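Transcriptional regulator ComR (Streptococcus vestibularis F0396, PDB 6HU8) probably binds DNA as an RNPP-family, peptide-responsive regulator of competence, joining a helix-turn-helix domain to a tetratricopeptide-like domain. Local coordinates at residues N263-I275 with E287-L299. Residues are numbered along the deposited sequence; the frame is centred on the assembly and turned at random.
Sequences NKKKATENYDKAI and EEKTRAEKAADGL
Antiparallel packing of helix 264-279 against helix 285-296, with Y271 and K294 touching at its centre, forms this contact at the C-terminal end of the chain. The axes of segments 264-275 and 287-296 come within 9.3 Å, their N-to-C directions 167° apart. The Y271 ring lays one face over the backbone of K294: K294 CA stands 3.6 Å from the ring centroid and 7° off its normal, a CH-pi contact. At the ring edge, Y271 OH donates a short 2.5 Å bond to D297 OD2, on the anti side of a carboxylate turned 60° from the ring; K255 of helix 246-261 forms salt bridges with D297 and E293 and a hydrogen bond with Y271 OH. In this antiparallel hairpin of the ComR tetratricopeptide region, two side chains pack as knobs into holes: K294 sits among T268, Y271, D272 and I275, while I275 enters a hole formed by E287, T290, R291 and K294. With CG anti to the backbone N and the chain extended beyond, K294 runs past Y271 CB to place NZ 2.7 Å from D272 OD1, a syn-side salt bridge. Beyond the Schellman motif at G298, L299 folds back, CD1 lying 3.7 Å from Y271 CD2 and CD2 3.6 Å from T268 OG1.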
loop_
_atom_site.group_PDB
_atom_site.type_symbol
_atom_site.label_atom_id
_atom_site.label_comp_id
_atom_site.label_asym_id
_atom_site.label_seq_id
_atom_site.Cartn_x
_atom_site.Cartn_y
_atom_site.Cartn_z
ATOM N N ASN A 263 -14.831 -5.812 -28.507
ATOM C CA ASN A 263 -14.989 -7.235 -28.774
ATOM C C ASN A 263 -15.965 -7.923 -27.807
ATOM O O ASN A 263 -15.593 -8.285 -26.680
ATOM C CB ASN A 263 -13.618 -7.925 -28.723
ATOM C CG ASN A 263 -13.654 -9.339 -29.279
ATOM O OD1 ASN A 263 -14.711 -9.971 -29.335
ATOM N ND2 ASN A 263 -12.496 -9.841 -29.700
ATOM N N LYS A 264 -17.206 -8.134 -28.248
ATOM C CA LYS A 264 -18.243 -8.645 -27.347
ATOM C C LYS A 264 -18.115 -10.128 -27.085
ATOM O O LYS A 264 -18.456 -10.592 -25.987
ATOM C CB LYS A 264 -19.632 -8.349 -27.899
ATOM C CG LYS A 264 -20.032 -6.898 -27.790
ATOM C CD LYS A 264 -21.177 -6.595 -28.746
ATOM C CE LYS A 264 -21.792 -5.233 -28.474
ATOM N NZ LYS A 264 -20.755 -4.239 -28.084
ATOM N N LYS A 265 -17.650 -10.880 -28.085
ATOM C CA LYS A 265 -17.441 -12.323 -27.911
ATOM C C LYS A 265 -16.347 -12.606 -26.887
ATOM O O LYS A 265 -16.481 -13.501 -26.053
ATOM C CB LYS A 265 -17.072 -13.001 -29.231
ATOM C CG LYS A 265 -16.630 -14.471 -29.080
ATOM C CD LYS A 265 -16.581 -15.172 -30.445
ATOM C CE LYS A 265 -16.562 -16.696 -30.339
ATOM N NZ LYS A 265 -15.262 -17.233 -29.808
ATOM N N LYS A 266 -15.245 -11.868 -26.985
ATOM C CA LYS A 266 -14.129 -12.049 -26.063
ATOM C C LYS A 266 -14.522 -11.535 -24.677
ATOM O O LYS A 266 -14.147 -12.119 -23.661
ATOM C CB LYS A 266 -12.875 -11.336 -26.580
ATOM C CG LYS A 266 -11.577 -11.780 -25.933
ATOM C CD LYS A 266 -11.341 -13.271 -26.099
ATOM C CE LYS A 266 -9.966 -13.660 -25.583
ATOM N NZ LYS A 266 -8.919 -12.818 -26.246
ATOM N N ALA A 267 -15.287 -10.448 -24.629
ATOM C CA ALA A 267 -15.731 -9.937 -23.335
ATOM C C ALA A 267 -16.674 -10.959 -22.666
ATOM O O ALA A 267 -16.571 -11.201 -21.460
ATOM C CB ALA A 267 -16.396 -8.576 -23.489
ATOM N N THR A 268 -17.559 -11.574 -23.453
ATOM C CA THR A 268 -18.449 -12.631 -22.952
ATOM C C THR A 268 -17.686 -13.844 -22.444
ATOM O O THR A 268 -18.041 -14.407 -21.399
ATOM C CB THR A 268 -19.434 -13.109 -24.027
ATOM O OG1 THR A 268 -20.158 -11.994 -24.517
ATOM C CG2 THR A 268 -20.438 -14.123 -23.442
ATOM N N GLU A 269 -16.649 -14.255 -23.174
ATOM C CA GLU A 269 -15.794 -15.359 -22.728
ATOM C C GLU A 269 -15.133 -15.047 -21.384
ATOM O O GLU A 269 -15.091 -15.899 -20.486
ATOM C CB GLU A 269 -14.725 -15.666 -23.786
ATOM C CG GLU A 269 -15.324 -16.186 -25.109
ATOM C CD GLU A 269 -14.297 -16.366 -26.213
ATOM O OE1 GLU A 269 -13.138 -15.932 -26.031
ATOM O OE2 GLU A 269 -14.661 -16.931 -27.271
ATOM N N ASN A 270 -14.629 -13.823 -21.235
ATOM C CA ASN A 270 -13.948 -13.429 -20.005
ATOM C C ASN A 270 -14.910 -13.313 -18.816
ATOM O O ASN A 270 -14.567 -13.740 -17.703
ATOM C CB ASN A 270 -13.180 -12.121 -20.223
ATOM C CG ASN A 270 -11.969 -12.313 -21.132
ATOM O OD1 ASN A 270 -11.327 -13.369 -21.106
ATOM N ND2 ASN A 270 -11.651 -11.306 -21.930
ATOM N N TYR A 271 -16.116 -12.792 -19.043
ATOM C CA TYR A 271 -17.136 -12.825 -17.987
ATOM C C TYR A 271 -17.494 -14.265 -17.626
ATOM O O TYR A 271 -17.709 -14.576 -16.448
ATOM C CB TYR A 271 -18.405 -12.076 -18.399
ATOM C CG TYR A 271 -18.430 -10.628 -17.955
ATOM C CD1 TYR A 271 -18.448 -10.288 -16.602
ATOM C CD2 TYR A 271 -18.455 -9.603 -18.892
ATOM C CE1 TYR A 271 -18.458 -8.955 -16.189
ATOM C CE2 TYR A 271 -18.473 -8.269 -18.490
ATOM C CZ TYR A 271 -18.478 -7.954 -17.144
ATOM O OH TYR A 271 -18.504 -6.633 -16.752
ATOM N N ASP A 272 -17.561 -15.146 -18.623
ATOM C CA ASP A 272 -17.919 -16.539 -18.345
ATOM C C ASP A 272 -16.846 -17.244 -17.529
ATOM O O ASP A 272 -17.166 -18.071 -16.659
ATOM C CB ASP A 272 -18.179 -17.326 -19.642
ATOM C CG ASP A 272 -19.559 -17.075 -20.217
ATOM O OD1 ASP A 272 -20.401 -16.437 -19.542
ATOM O OD2 ASP A 272 -19.815 -17.547 -21.349
ATOM N N LYS A 273 -15.579 -16.944 -17.809
ATOM C CA LYS A 273 -14.487 -17.406 -16.955
ATOM C C LYS A 273 -14.650 -16.920 -15.518
ATOM O O LYS A 273 -14.454 -17.688 -14.571
ATOM C CB LYS A 273 -13.138 -16.935 -17.495
ATOM C CG LYS A 273 -12.617 -17.734 -18.672
ATOM C CD LYS A 273 -11.265 -17.186 -19.139
ATOM C CE LYS A 273 -10.787 -17.910 -20.399
ATOM N NZ LYS A 273 -9.641 -17.227 -21.054
ATOM N N ALA A 274 -14.965 -15.632 -15.351
ATOM C CA ALA A 274 -15.248 -15.077 -14.028
ATOM C C ALA A 274 -16.394 -15.798 -13.310
ATOM O O ALA A 274 -16.312 -16.074 -12.107
ATOM C CB ALA A 274 -15.573 -13.559 -14.146
ATOM N N ILE A 275 -17.461 -16.098 -14.042
ATOM C CA ILE A 275 -18.619 -16.766 -13.464
ATOM C C ILE A 275 -18.242 -18.199 -13.060
ATOM O O ILE A 275 -18.545 -18.647 -11.943
ATOM C CB ILE A 275 -19.816 -16.807 -14.451
ATOM C CG1 ILE A 275 -20.445 -15.420 -14.580
ATOM C CG2 ILE A 275 -20.874 -17.772 -13.963
ATOM C CD1 ILE A 275 -21.412 -15.311 -15.728
ATOM N N GLU A 287 -20.543 -15.004 -7.348
ATOM C CA GLU A 287 -21.141 -15.497 -8.601
ATOM C C GLU A 287 -22.369 -14.703 -9.016
ATOM O O GLU A 287 -22.534 -14.368 -10.192
ATOM C CB GLU A 287 -21.517 -16.972 -8.480
ATOM C CG GLU A 287 -22.202 -17.508 -9.734
ATOM C CD GLU A 287 -22.579 -18.975 -9.610
ATOM O OE1 GLU A 287 -22.337 -19.569 -8.531
ATOM O OE2 GLU A 287 -23.109 -19.522 -10.601
ATOM N N GLU A 288 -23.246 -14.417 -8.061
ATOM C CA GLU A 288 -24.411 -13.588 -8.346
ATOM C C GLU A 288 -23.970 -12.189 -8.792
ATOM O O GLU A 288 -24.478 -11.662 -9.774
ATOM C CB GLU A 288 -25.320 -13.476 -7.121
ATOM C CG GLU A 288 -25.938 -14.797 -6.671
ATOM C CD GLU A 288 -26.353 -14.783 -5.199
ATOM O OE1 GLU A 288 -26.325 -13.693 -4.559
ATOM O OE2 GLU A 288 -26.696 -15.870 -4.676
ATOM N N LYS A 289 -23.042 -11.598 -8.050
ATOM C CA LYS A 289 -22.529 -10.264 -8.390
ATOM C C LYS A 289 -21.918 -10.273 -9.795
ATOM O O LYS A 289 -22.175 -9.375 -10.595
ATOM C CB LYS A 289 -21.488 -9.821 -7.346
ATOM C CG LYS A 289 -20.837 -8.447 -7.589
ATOM C CD LYS A 289 -19.568 -8.265 -6.720
ATOM C CE LYS A 289 -18.280 -8.346 -7.561
ATOM N NZ LYS A 289 -18.272 -9.481 -8.577
ATOM N N THR A 290 -21.106 -11.288 -10.095
ATOM C CA THR A 290 -20.437 -11.369 -11.391
ATOM C C THR A 290 -21.434 -11.533 -12.533
ATOM O O THR A 290 -21.298 -10.901 -13.589
ATOM C CB THR A 290 -19.439 -12.526 -11.425
ATOM O OG1 THR A 290 -18.385 -12.254 -10.499
ATOM C CG2 THR A 290 -18.838 -12.685 -12.824
ATOM N N ARG A 291 -22.439 -12.382 -12.310
ATOM C CA ARG A 291 -23.495 -12.621 -13.284
ATOM C C ARG A 291 -24.269 -11.331 -13.528
ATOM O O ARG A 291 -24.609 -11.018 -14.656
ATOM C CB ARG A 291 -24.427 -13.743 -12.793
ATOM C CG ARG A 291 -25.175 -14.464 -13.875
ATOM C CD ARG A 291 -26.122 -15.538 -13.299
ATOM N NE ARG A 291 -25.406 -16.695 -12.761
ATOM C CZ ARG A 291 -24.883 -17.640 -13.525
ATOM N NH1 ARG A 291 -24.995 -17.541 -14.852
ATOM N NH2 ARG A 291 -24.245 -18.670 -12.977
ATOM N N ALA A 292 -24.514 -10.565 -12.469
ATOM C CA ALA A 292 -25.227 -9.299 -12.611
ATOM C C ALA A 292 -24.395 -8.275 -13.384
ATOM O O ALA A 292 -24.941 -7.449 -14.110
ATOM C CB ALA A 292 -25.593 -8.750 -11.259
ATOM N N GLU A 293 -23.076 -8.318 -13.214
ATOM C CA GLU A 293 -22.205 -7.332 -13.859
ATOM C C GLU A 293 -22.116 -7.613 -15.361
ATOM O O GLU A 293 -22.126 -6.690 -16.181
ATOM C CB GLU A 293 -20.818 -7.341 -13.221
ATOM C CG GLU A 293 -19.882 -6.272 -13.753
ATOM C CD GLU A 293 -20.186 -4.886 -13.186
ATOM O OE1 GLU A 293 -21.058 -4.796 -12.295
ATOM O OE2 GLU A 293 -19.555 -3.892 -13.621
ATOM N N LYS A 294 -22.039 -8.900 -15.708
ATOM C CA LYS A 294 -22.078 -9.359 -17.093
ATOM C C LYS A 294 -23.341 -8.860 -17.784
ATOM O O LYS A 294 -23.309 -8.405 -18.936
ATOM C CB LYS A 294 -22.017 -10.899 -17.157
ATOM C CG LYS A 294 -22.163 -11.477 -18.568
ATOM C CD LYS A 294 -22.318 -13.005 -18.556
ATOM C CE LYS A 294 -22.255 -13.560 -19.968
ATOM N NZ LYS A 294 -22.603 -15.021 -20.051
ATOM N N ALA A 295 -24.458 -8.934 -17.068
ATOM C CA ALA A 295 -25.746 -8.562 -17.644
ATOM C C ALA A 295 -25.864 -7.059 -17.788
ATOM O O ALA A 295 -26.438 -6.567 -18.757
ATOM C CB ALA A 295 -26.884 -9.106 -16.800
ATOM N N ALA A 296 -25.318 -6.321 -16.826
ATOM C CA ALA A 296 -25.367 -4.866 -16.888
ATOM C C ALA A 296 -24.441 -4.334 -17.988
ATOM O O ALA A 296 -24.600 -3.204 -18.449
ATOM C CB ALA A 296 -24.997 -4.261 -15.542
ATOM N N ASP A 297 -23.471 -5.141 -18.404
ATOM C CA ASP A 297 -22.597 -4.752 -19.505
ATOM C C ASP A 297 -23.153 -5.197 -20.838
ATOM O O ASP A 297 -22.485 -5.064 -21.873
ATOM C CB ASP A 297 -21.180 -5.296 -19.302
ATOM C CG ASP A 297 -20.252 -4.253 -18.700
ATOM O OD1 ASP A 297 -20.590 -3.055 -18.819
ATOM O OD2 ASP A 297 -19.193 -4.605 -18.120
ATOM N N GLY A 298 -24.377 -5.728 -20.809
ATOM C CA GLY A 298 -25.135 -5.975 -22.026
ATOM C C GLY A 298 -24.849 -7.289 -22.713
ATOM O O GLY A 298 -25.266 -7.501 -23.845
ATOM N N LEU A 299 -24.138 -8.178 -22.031
ATOM C CA LEU A 299 -23.802 -9.478 -22.597
ATOM C C LEU A 299 -24.806 -10.497 -22.042
ATOM O O LEU A 299 -25.533 -10.187 -21.103
ATOM C CB LEU A 299 -22.356 -9.845 -22.264
ATOM C CG LEU A 299 -21.390 -8.728 -22.693
ATOM C CD1 LEU A 299 -19.992 -8.949 -22.142
ATOM C CD2 LEU A 299 -21.373 -8.593 -24.222
#